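Local coordinates for gram-negative insecticidal protein (Chromobacterium piscinae, PDB 6FBM) that is an insecticidal toxin of the MACPF and beta-tripod families that probably acts by forming pores in target-cell membranes, at residues Val392-Lys400 / Trp456-Val467; Ser401-Ala409 / Asp420-Pro431. All blocks are in the same frame, centred on the assembly; numbering follows the deposited sequence.

Interaction 1 (Val392-Lys400 / Trp456-Val467); sequences VWDDAGSGK and WWDKGTGARKDV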
loop_
_atom_site.group_PDB
_atom_site.type_symbol
_atom_site.label_atom_id
_atom_site.label_comp_id
_atom_site.label_asym_id
_atom_site.label_seq_id
_atom_site.Cartn_x
_atom_site.Cartn_y
_atom_site.Cartn_z
ATOM N N VAL A 392 -19.548 55.383 54.261
ATOM C CA VAL A 392 -20.734 56.162 54.082
ATOM C C VAL A 392 -20.711 57.270 55.149
ATOM O O VAL A 392 -21.178 58.380 54.894
ATOM C CB VAL A 392 -22.000 55.284 54.220
ATOM C CG1 VAL A 392 -23.268 56.106 54.022
ATOM C CG2 VAL A 392 -21.988 54.202 53.187
ATOM N N TRP A 393 -20.163 56.942 56.325
ATOM C CA TRP A 393 -20.237 57.803 57.498
ATOM C C TRP A 393 -19.241 57.365 58.547
ATOM O O TRP A 393 -18.968 56.182 58.683
ATOM C CB TRP A 393 -21.634 57.695 58.100
ATOM C CG TRP A 393 -21.814 58.328 59.441
ATOM C CD1 TRP A 393 -22.137 59.629 59.697
ATOM C CD2 TRP A 393 -21.690 57.687 60.722
ATOM N NE1 TRP A 393 -22.214 59.843 61.053
ATOM C CE2 TRP A 393 -21.946 58.671 61.707
ATOM C CE3 TRP A 393 -21.383 56.393 61.131
ATOM C CZ2 TRP A 393 -21.902 58.391 63.071
ATOM C CZ3 TRP A 393 -21.340 56.120 62.487
ATOM C CH2 TRP A 393 -21.598 57.111 63.437
ATOM N N ASP A 394 -18.731 58.339 59.298
ATOM C CA ASP A 394 -18.032 58.083 60.556
ATOM C C ASP A 394 -18.401 59.127 61.613
ATOM O O ASP A 394 -19.087 60.092 61.299
ATOM C CB ASP A 394 -16.507 57.997 60.331
ATOM C CG ASP A 394 -15.948 59.178 59.588
ATOM O OD1 ASP A 394 -15.820 60.253 60.172
ATOM O OD2 ASP A 394 -15.613 59.031 58.412
ATOM N N ASP A 395 -17.934 58.916 62.857
ATOM C CA ASP A 395 -18.251 59.789 64.014
ATOM C C ASP A 395 -17.246 60.924 64.251
ATOM O O ASP A 395 -17.166 61.447 65.368
ATOM C CB ASP A 395 -18.423 58.960 65.296
ATOM C CG ASP A 395 -17.095 58.630 65.987
ATOM O OD1 ASP A 395 -16.125 58.248 65.295
ATOM O OD2 ASP A 395 -17.012 58.771 67.230
ATOM N N ALA A 396 -16.478 61.306 63.225
ATOM C CA ALA A 396 -15.531 62.426 63.343
ATOM C C ALA A 396 -16.298 63.666 63.762
ATOM O O ALA A 396 -17.319 64.008 63.129
ATOM C CB ALA A 396 -14.801 62.659 62.025
ATOM N N GLY A 397 -15.844 64.284 64.866
ATOM C CA GLY A 397 -16.511 65.468 65.444
ATOM C C GLY A 397 -17.328 65.227 66.703
ATOM O O GLY A 397 -17.603 66.165 67.462
ATOM N N SER A 398 -17.731 63.982 66.937
ATOM C CA SER A 398 -18.441 63.608 68.159
ATOM C C SER A 398 -17.578 63.735 69.416
ATOM O O SER A 398 -18.109 63.794 70.527
ATOM C CB SER A 398 -18.894 62.160 68.049
ATOM O OG SER A 398 -17.761 61.289 68.010
ATOM N N GLY A 399 -16.257 63.710 69.242
ATOM C CA GLY A 399 -15.344 63.820 70.352
ATOM C C GLY A 399 -15.280 62.579 71.218
ATOM O O GLY A 399 -14.587 62.599 72.237
ATOM N N LYS A 400 -15.943 61.483 70.812
ATOM C CA LYS A 400 -15.911 60.248 71.587
ATOM C C LYS A 400 -14.585 59.581 71.245
ATOM O O LYS A 400 -14.105 59.685 70.101
ATOM C CB LYS A 400 -17.062 59.295 71.256
ATOM C CG LYS A 400 -18.447 59.910 71.095
ATOM C CD LYS A 400 -19.011 60.589 72.347
ATOM C CE LYS A 400 -20.230 61.429 71.980
ATOM N NZ LYS A 400 -20.901 61.934 73.194
ATOM N N TRP A 456 -31.970 53.002 62.305
ATOM C CA TRP A 456 -31.146 53.835 63.191
ATOM C C TRP A 456 -30.594 55.053 62.434
ATOM O O TRP A 456 -30.549 55.058 61.208
ATOM C CB TRP A 456 -29.995 52.995 63.709
ATOM C CG TRP A 456 -29.026 53.638 64.650
ATOM C CD1 TRP A 456 -29.126 53.687 65.991
ATOM C CD2 TRP A 456 -27.774 54.255 64.321
ATOM N NE1 TRP A 456 -28.031 54.298 66.534
ATOM C CE2 TRP A 456 -27.181 54.658 65.526
ATOM C CE3 TRP A 456 -27.100 54.495 63.124
ATOM C CZ2 TRP A 456 -25.944 55.301 65.582
ATOM C CZ3 TRP A 456 -25.853 55.135 63.185
ATOM C CH2 TRP A 456 -25.300 55.526 64.403
ATOM N N TRP A 457 -30.260 56.096 63.184
ATOM C CA TRP A 457 -29.475 57.234 62.708
ATOM C C TRP A 457 -28.596 57.709 63.855
ATOM O O TRP A 457 -28.812 57.330 65.008
ATOM C CB TRP A 457 -30.320 58.415 62.176
ATOM C CG TRP A 457 -31.572 58.766 62.952
ATOM C CD1 TRP A 457 -31.788 58.633 64.300
ATOM C CD2 TRP A 457 -32.775 59.342 62.416
ATOM N NE1 TRP A 457 -33.051 59.049 64.628
ATOM C CE2 TRP A 457 -33.684 59.493 63.497
ATOM C CE3 TRP A 457 -33.179 59.742 61.130
ATOM C CZ2 TRP A 457 -34.969 60.029 63.326
ATOM C CZ3 TRP A 457 -34.449 60.255 60.963
ATOM C CH2 TRP A 457 -35.338 60.390 62.055
ATOM N N ASP A 458 -27.612 58.539 63.537
ATOM C CA ASP A 458 -26.599 58.918 64.509
ATOM C C ASP A 458 -26.943 60.149 65.320
ATOM O O ASP A 458 -26.138 60.572 66.136
ATOM C CB ASP A 458 -25.242 59.122 63.807
ATOM C CG ASP A 458 -25.136 60.458 63.083
ATOM O OD1 ASP A 458 -26.014 60.744 62.255
ATOM O OD2 ASP A 458 -24.176 61.195 63.318
ATOM N N LYS A 459 -28.119 60.752 65.110
ATOM C CA LYS A 459 -28.395 62.049 65.738
ATOM C C LYS A 459 -28.342 61.952 67.270
ATOM O O LYS A 459 -28.814 60.982 67.863
ATOM C CB LYS A 459 -29.645 62.712 65.186
ATOM C CG LYS A 459 -30.963 62.097 65.570
ATOM C CD LYS A 459 -31.943 62.077 64.369
ATOM C CE LYS A 459 -32.284 63.407 63.756
ATOM N NZ LYS A 459 -33.636 63.338 63.064
ATOM N N GLY A 460 -27.691 62.951 67.865
ATOM C CA GLY A 460 -27.256 62.912 69.253
ATOM C C GLY A 460 -25.758 62.730 69.408
ATOM O O GLY A 460 -25.180 63.204 70.391
ATOM N N THR A 461 -25.129 62.031 68.459
ATOM C CA THR A 461 -23.673 61.771 68.506
ATOM C C THR A 461 -22.836 63.063 68.407
ATOM O O THR A 461 -21.784 63.194 69.039
ATOM C CB THR A 461 -23.266 60.725 67.428
ATOM O OG1 THR A 461 -22.011 60.103 67.761
ATOM C CG2 THR A 461 -23.165 61.352 66.070
ATOM N N GLY A 462 -23.343 64.018 67.611
ATOM C CA GLY A 462 -22.655 65.276 67.341
ATOM C C GLY A 462 -21.505 65.124 66.373
ATOM O O GLY A 462 -20.449 65.703 66.578
ATOM N N ALA A 463 -21.703 64.352 65.311
ATOM C CA ALA A 463 -20.677 64.135 64.299
ATOM C C ALA A 463 -21.035 65.038 63.162
ATOM O O ALA A 463 -22.224 65.215 62.881
ATOM C CB ALA A 463 -20.662 62.687 63.837
ATOM N N ARG A 464 -20.017 65.595 62.498
ATOM C CA ARG A 464 -20.215 66.536 61.369
ATOM C C ARG A 464 -21.103 65.904 60.329
ATOM O O ARG A 464 -22.109 66.496 59.897
ATOM C CB ARG A 464 -18.890 66.927 60.698
ATOM C CG ARG A 464 -17.829 67.403 61.667
ATOM C CD ARG A 464 -16.829 68.352 61.076
ATOM N NE ARG A 464 -15.996 68.859 62.173
ATOM C CZ ARG A 464 -14.964 68.206 62.725
ATOM N NH1 ARG A 464 -14.590 66.993 62.291
ATOM N NH2 ARG A 464 -14.296 68.778 63.725
ATOM N N LYS A 465 -20.716 64.673 59.961
ATOM C CA LYS A 465 -21.435 63.891 58.969
ATOM C C LYS A 465 -22.588 63.195 59.646
ATOM O O LYS A 465 -22.565 62.948 60.857
ATOM C CB LYS A 465 -20.532 62.872 58.292
ATOM C CG LYS A 465 -19.224 63.431 57.734
ATOM C CD LYS A 465 -18.441 62.388 57.015
ATOM C CE LYS A 465 -16.922 62.487 57.275
ATOM N NZ LYS A 465 -16.237 61.944 56.061
ATOM N N ASP A 466 -23.591 62.878 58.848
ATOM C CA ASP A 466 -24.802 62.236 59.323
ATOM C C ASP A 466 -25.023 60.919 58.582
ATOM O O ASP A 466 -24.526 60.720 57.471
ATOM C CB ASP A 466 -25.996 63.165 59.078
ATOM C CG ASP A 466 -25.891 64.496 59.816
ATOM O OD1 ASP A 466 -25.120 64.611 60.816
ATOM O OD2 ASP A 466 -26.639 65.405 59.388
ATOM N N VAL A 467 -25.762 60.010 59.225
ATOM C CA VAL A 467 -26.166 58.752 58.589
ATOM C C VAL A 467 -27.459 58.236 59.161
ATOM O O VAL A 467 -27.732 58.415 60.340
ATOM C CB VAL A 467 -25.070 57.667 58.724
ATOM C CG1 VAL A 467 -24.964 57.138 60.153
ATOM C CG2 VAL A 467 -25.288 56.541 57.725
HETATM O O HOH W 1 -18.475 62.800 60.996
#
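Trp393 lays its indole against 456-467, and its single N-H is shared. NE1 donates to Lys465 O at 3.1 Å with an N-H...O angle of 137°; the oxygen lies in the indole plane, but the nitrogen sits well above the carbonyl plane, so no lone pair is addressed. A weak second bond runs from NE1 to Asp458 OD2 at 3.3 Å. The other oxygen is engaged too: Asp458 OD1 accepts Val467 N at 3.1 Å from above the carboxylate plane, and is also bonded to Tyr489 OH. With CG anti to the backbone N (chi1 170°), the Trp393 ring reaches under Val467, whose CG1 stands 3.5 Å from the centroid of the five-membered ring in a CH-pi contact. Trp456 points an edge toward the face of the Trp393 six-membered ring, a T-shaped pair with planes at 77°.

Nearer the turns, Ala396 O receives Arg464 N at 3.2 Å, in the carbonyl plane. One water gives its protons to Asp394 O and Ala396 O and accepts from Lys465 N, satisfying three backbone groups. Asp394 OD1 closes an Asx turn on Ala396 N through its anti lone pair, while OD2 makes a long salt bridge to Lys465 NZ, 3.8 Å, and a weak, long ion pair with Arg391. Thr461 OG1 bonds Ser335 O. The type II turn Asp395-Ser398 packs on the end of another, Asp458-Thr461, and on the residues after it, Ser398 CB meeting Thr461 O at 3.2 Å. Both run Asp-x-Gly-Ser/Thr-Gly, a pairing of like loops consistent with internal repetition of a beta-tripod domain.

Interaction 2 (Ser401-Ala409 / Asp420-Pro431); sequences SKDYACWRA and DVMMLATSGYNP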
loop_
_atom_site.group_PDB
_atom_site.type_symbol
_atom_site.label_atom_id
_atom_site.label_comp_id
_atom_site.label_asym_id
_atom_site.label_seq_id
_atom_site.Cartn_x
_atom_site.Cartn_y
_atom_site.Cartn_z
ATOM N N SER A 401 -13.997 58.911 72.240
ATOM C CA SER A 401 -12.649 58.364 72.118
ATOM C C SER A 401 -12.640 57.172 71.147
ATOM O O SER A 401 -11.699 56.985 70.361
ATOM C CB SER A 401 -12.093 57.969 73.498
ATOM O OG SER A 401 -12.747 56.832 74.021
ATOM N N LYS A 402 -13.709 56.373 71.208
ATOM C CA LYS A 402 -13.910 55.255 70.301
ATOM C C LYS A 402 -14.680 55.730 69.045
ATOM O O LYS A 402 -15.342 56.791 69.028
ATOM C CB LYS A 402 -14.570 54.069 71.005
ATOM C CG LYS A 402 -13.852 53.632 72.275
ATOM C CD LYS A 402 -14.278 52.317 72.882
ATOM C CE LYS A 402 -15.722 52.236 73.403
ATOM N NZ LYS A 402 -16.276 53.301 74.284
ATOM N N ASP A 403 -14.512 54.963 67.972
ATOM C CA ASP A 403 -14.999 55.315 66.642
ATOM C C ASP A 403 -16.140 54.411 66.157
ATOM O O ASP A 403 -16.264 53.247 66.568
ATOM C CB ASP A 403 -13.828 55.302 65.653
ATOM C CG ASP A 403 -12.803 56.397 65.942
ATOM O OD1 ASP A 403 -13.197 57.568 66.176
ATOM O OD2 ASP A 403 -11.600 56.068 65.946
ATOM N N TYR A 404 -16.983 54.991 65.321
ATOM C CA TYR A 404 -18.231 54.396 64.875
ATOM C C TYR A 404 -18.375 54.759 63.421
ATOM O O TYR A 404 -18.285 55.932 63.088
ATOM C CB TYR A 404 -19.414 54.964 65.664
ATOM C CG TYR A 404 -19.233 54.780 67.143
ATOM C CD1 TYR A 404 -19.673 53.622 67.788
ATOM C CD2 TYR A 404 -18.583 55.745 67.898
ATOM C CE1 TYR A 404 -19.469 53.446 69.150
ATOM C CE2 TYR A 404 -18.363 55.575 69.258
ATOM C CZ TYR A 404 -18.812 54.439 69.880
ATOM O OH TYR A 404 -18.595 54.276 71.215
ATOM N N ALA A 405 -18.588 53.771 62.553
ATOM C CA ALA A 405 -18.625 54.030 61.116
ATOM C C ALA A 405 -19.544 53.103 60.367
ATOM O O ALA A 405 -19.762 51.974 60.789
ATOM C CB ALA A 405 -17.221 53.928 60.546
ATOM N N CYS A 406 -20.052 53.590 59.242
ATOM C CA CYS A 406 -20.856 52.794 58.333
ATOM C C CYS A 406 -20.019 52.588 57.080
ATOM O O CYS A 406 -19.566 53.566 56.478
ATOM C CB CYS A 406 -22.119 53.537 57.984
ATOM S SG CYS A 406 -23.166 52.623 56.866
ATOM N N TRP A 407 -19.802 51.326 56.697
ATOM C CA TRP A 407 -19.010 51.024 55.507
ATOM C C TRP A 407 -19.848 50.390 54.401
ATOM O O TRP A 407 -20.824 49.695 54.686
ATOM C CB TRP A 407 -17.865 50.104 55.840
ATOM C CG TRP A 407 -16.827 50.681 56.712
ATOM C CD1 TRP A 407 -16.856 50.755 58.075
ATOM C CD2 TRP A 407 -15.570 51.216 56.310
ATOM N NE1 TRP A 407 -15.708 51.319 58.546
ATOM C CE2 TRP A 407 -14.899 51.619 57.475
ATOM C CE3 TRP A 407 -14.944 51.404 55.069
ATOM C CZ2 TRP A 407 -13.624 52.196 57.443
ATOM C CZ3 TRP A 407 -13.677 51.981 55.041
ATOM C CH2 TRP A 407 -13.041 52.372 56.218
ATOM N N ARG A 408 -19.444 50.646 53.149
ATOM C CA ARG A 408 -20.043 50.035 51.963
ATOM C C ARG A 408 -19.040 49.195 51.282
ATOM O O ARG A 408 -17.879 49.619 51.107
ATOM C CB ARG A 408 -20.338 51.047 50.888
ATOM C CG ARG A 408 -21.700 51.618 50.940
ATOM C CD ARG A 408 -22.493 51.411 49.683
ATOM N NE ARG A 408 -23.191 52.660 49.430
ATOM C CZ ARG A 408 -24.214 53.153 50.134
ATOM N NH1 ARG A 408 -24.705 54.316 49.754
ATOM N NH2 ARG A 408 -24.782 52.510 51.160
ATOM N N ALA A 409 -19.488 48.047 50.805
ATOM C CA ALA A 409 -18.663 47.284 49.914
ATOM C C ALA A 409 -18.568 48.057 48.600
ATOM O O ALA A 409 -19.563 48.570 48.087
ATOM C CB ALA A 409 -19.258 45.905 49.697
ATOM N N ASP A 420 -24.921 47.338 53.934
ATOM C CA ASP A 420 -23.748 47.940 54.550
ATOM C C ASP A 420 -23.380 47.228 55.832
ATOM O O ASP A 420 -24.120 46.404 56.328
ATOM C CB ASP A 420 -23.975 49.430 54.788
ATOM C CG ASP A 420 -24.099 50.214 53.499
ATOM O OD1 ASP A 420 -23.574 49.779 52.461
ATOM O OD2 ASP A 420 -24.730 51.281 53.516
ATOM N N VAL A 421 -22.216 47.587 56.337
ATOM C CA VAL A 421 -21.638 47.016 57.536
ATOM C C VAL A 421 -21.222 48.146 58.453
ATOM O O VAL A 421 -20.471 49.041 58.046
ATOM C CB VAL A 421 -20.387 46.210 57.175
ATOM C CG1 VAL A 421 -19.690 45.719 58.424
ATOM C CG2 VAL A 421 -20.759 45.056 56.246
ATOM N N MET A 422 -21.713 48.117 59.679
ATOM C CA MET A 422 -21.316 49.081 60.687
ATOM C C MET A 422 -20.129 48.522 61.423
ATOM O O MET A 422 -20.068 47.331 61.681
ATOM C CB MET A 422 -22.432 49.315 61.696
ATOM C CG MET A 422 -23.700 49.869 61.103
ATOM S SD MET A 422 -23.519 51.438 60.281
ATOM C CE MET A 422 -22.952 52.493 61.590
ATOM N N MET A 423 -19.214 49.416 61.770
ATOM C CA MET A 423 -18.079 49.130 62.627
ATOM C C MET A 423 -18.214 50.074 63.814
ATOM O O MET A 423 -18.094 51.289 63.653
ATOM C CB MET A 423 -16.760 49.366 61.878
ATOM C CG MET A 423 -16.545 48.441 60.682
ATOM S SD MET A 423 -16.423 46.687 61.084
ATOM C CE MET A 423 -14.791 46.583 61.819
ATOM N N LEU A 424 -18.466 49.504 64.986
ATOM C CA LEU A 424 -18.927 50.249 66.150
ATOM C C LEU A 424 -17.994 50.023 67.345
ATOM O O LEU A 424 -17.677 48.879 67.693
ATOM C CB LEU A 424 -20.345 49.830 66.514
ATOM C CG LEU A 424 -21.409 49.968 65.415
ATOM C CD1 LEU A 424 -22.704 49.272 65.818
ATOM C CD2 LEU A 424 -21.713 51.403 65.060
ATOM N N ALA A 425 -17.526 51.133 67.927
ATOM C CA ALA A 425 -16.756 51.162 69.158
ATOM C C ALA A 425 -15.357 50.632 68.910
ATOM O O ALA A 425 -14.857 49.781 69.656
ATOM C CB ALA A 425 -17.463 50.400 70.271
ATOM N N THR A 426 -14.737 51.157 67.856
ATOM C CA THR A 426 -13.441 50.669 67.385
ATOM C C THR A 426 -12.325 51.620 67.773
ATOM O O THR A 426 -12.583 52.789 68.081
ATOM C CB THR A 426 -13.439 50.449 65.848
ATOM O OG1 THR A 426 -13.815 51.652 65.149
ATOM C CG2 THR A 426 -14.414 49.336 65.487
ATOM N N SER A 427 -11.096 51.110 67.764
ATOM C CA SER A 427 -9.906 51.927 67.980
ATOM C C SER A 427 -9.292 52.244 66.610
ATOM O O SER A 427 -8.540 51.435 66.041
ATOM C CB SER A 427 -8.912 51.180 68.885
ATOM O OG SER A 427 -7.680 51.894 69.009
ATOM N N GLY A 428 -9.619 53.429 66.084
ATOM C CA GLY A 428 -9.316 53.790 64.690
ATOM C C GLY A 428 -10.447 53.306 63.793
ATOM O O GLY A 428 -11.186 52.369 64.147
ATOM N N TYR A 429 -10.605 53.940 62.628
ATOM C CA TYR A 429 -11.639 53.532 61.662
ATOM C C TYR A 429 -11.213 52.267 60.920
ATOM O O TYR A 429 -10.816 52.312 59.754
ATOM C CB TYR A 429 -11.956 54.668 60.679
ATOM C CG TYR A 429 -12.524 55.887 61.367
ATOM C CD1 TYR A 429 -13.760 55.819 61.998
ATOM C CD2 TYR A 429 -11.832 57.111 61.397
ATOM C CE1 TYR A 429 -14.302 56.929 62.649
ATOM C CE2 TYR A 429 -12.380 58.232 62.026
ATOM C CZ TYR A 429 -13.618 58.126 62.665
ATOM O OH TYR A 429 -14.207 59.179 63.328
ATOM N N ASN A 430 -11.331 51.134 61.606
ATOM C CA ASN A 430 -10.949 49.844 61.056
ATOM C C ASN A 430 -12.021 49.409 60.092
ATOM O O ASN A 430 -13.208 49.436 60.441
ATOM C CB ASN A 430 -10.831 48.803 62.160
ATOM C CG ASN A 430 -9.772 49.161 63.150
ATOM O OD1 ASN A 430 -8.730 49.735 62.777
ATOM N ND2 ASN A 430 -10.028 48.870 64.423
ATOM N N PRO A 431 -11.617 49.021 58.873
ATOM C CA PRO A 431 -12.581 48.622 57.885
ATOM C C PRO A 431 -13.073 47.213 58.189
ATOM O O PRO A 431 -12.409 46.491 58.940
ATOM C CB PRO A 431 -11.778 48.636 56.605
ATOM C CG PRO A 431 -10.392 48.267 57.030
ATOM C CD PRO A 431 -10.230 48.860 58.394
HETATM O O HOH W 2 -22.489 47.631 51.426
#
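Asp403, Ala405 and Trp407 form the hydrogen-bonded pairs with Thr426, Met423 and Val421, each joined by two backbone N-H...O bonds; the strand axes run at 157°, close to antiparallel. On the face bearing these side chains, Trp407, its CG anti to the carbonyl carbon (chi1 -67°), runs alongside Pro431 and takes it over one ring face, Pro431 CA 4.0 Å from the six-membered centroid, while Trp407 CD1 meets Met423 CG at 3.5 Å. Asp403 lies over the Tyr429 ring, its CB 3.4 Å from Tyr429 CE1. On the other face, Cys406 CB rests on Met422 SD at 3.4 Å, and Tyr404 CE1 reaches Ala425 CB. At the far end, Arg408 NH2 bridges to Asp420 OD2 at 2.7 Å, guanidinium and carboxylate being nearly coplanar.

A second shell fixes these groups. Asp420 OD2 also accepts from Gly485 N, and a water links Asp420 OD1 to Ala409 N. The loop that presents Tyr429 and Pro431 is pinned at Gly428 O, which Thr426 OG1 (2.9 Å) and Asn430 N (2.8 Å) approach from opposite faces of its plane; Tyr429 centres an inverse gamma turn. Outside the pair, Tyr429 OH bonds Asp395 OD1 and Tyr404 OH bonds Ser333 O. Asp403 O accepts both Thr426 N and, weakly, Ala425 N, whose residue has a positive phi of 72°: a G1 beta bulge interrupting an otherwise regular antiparallel strand pair.

In the fold
Both contacts reach one small antiparallel sheet far from the centre of the chain, in which strand 403-410 pairs with 421-426 on one flank and with 388-391 and 393-394 on the other. Interaction 2 is the first pairing; on the second flank Cys406 N lies 2.9 Å from Trp393 O across a classic beta bulge. Interaction 1 then carries that flank to the neighbouring sheet through 456-467. Each is partly buried, with buried residues half of those touching in interaction 2 and fewer in interaction 1. The chemistry follows: mostly paired backbone within a sheet, with a bulge and one salt bridge, for interaction 2, and between sheets a tryptophan, a water and facing turns.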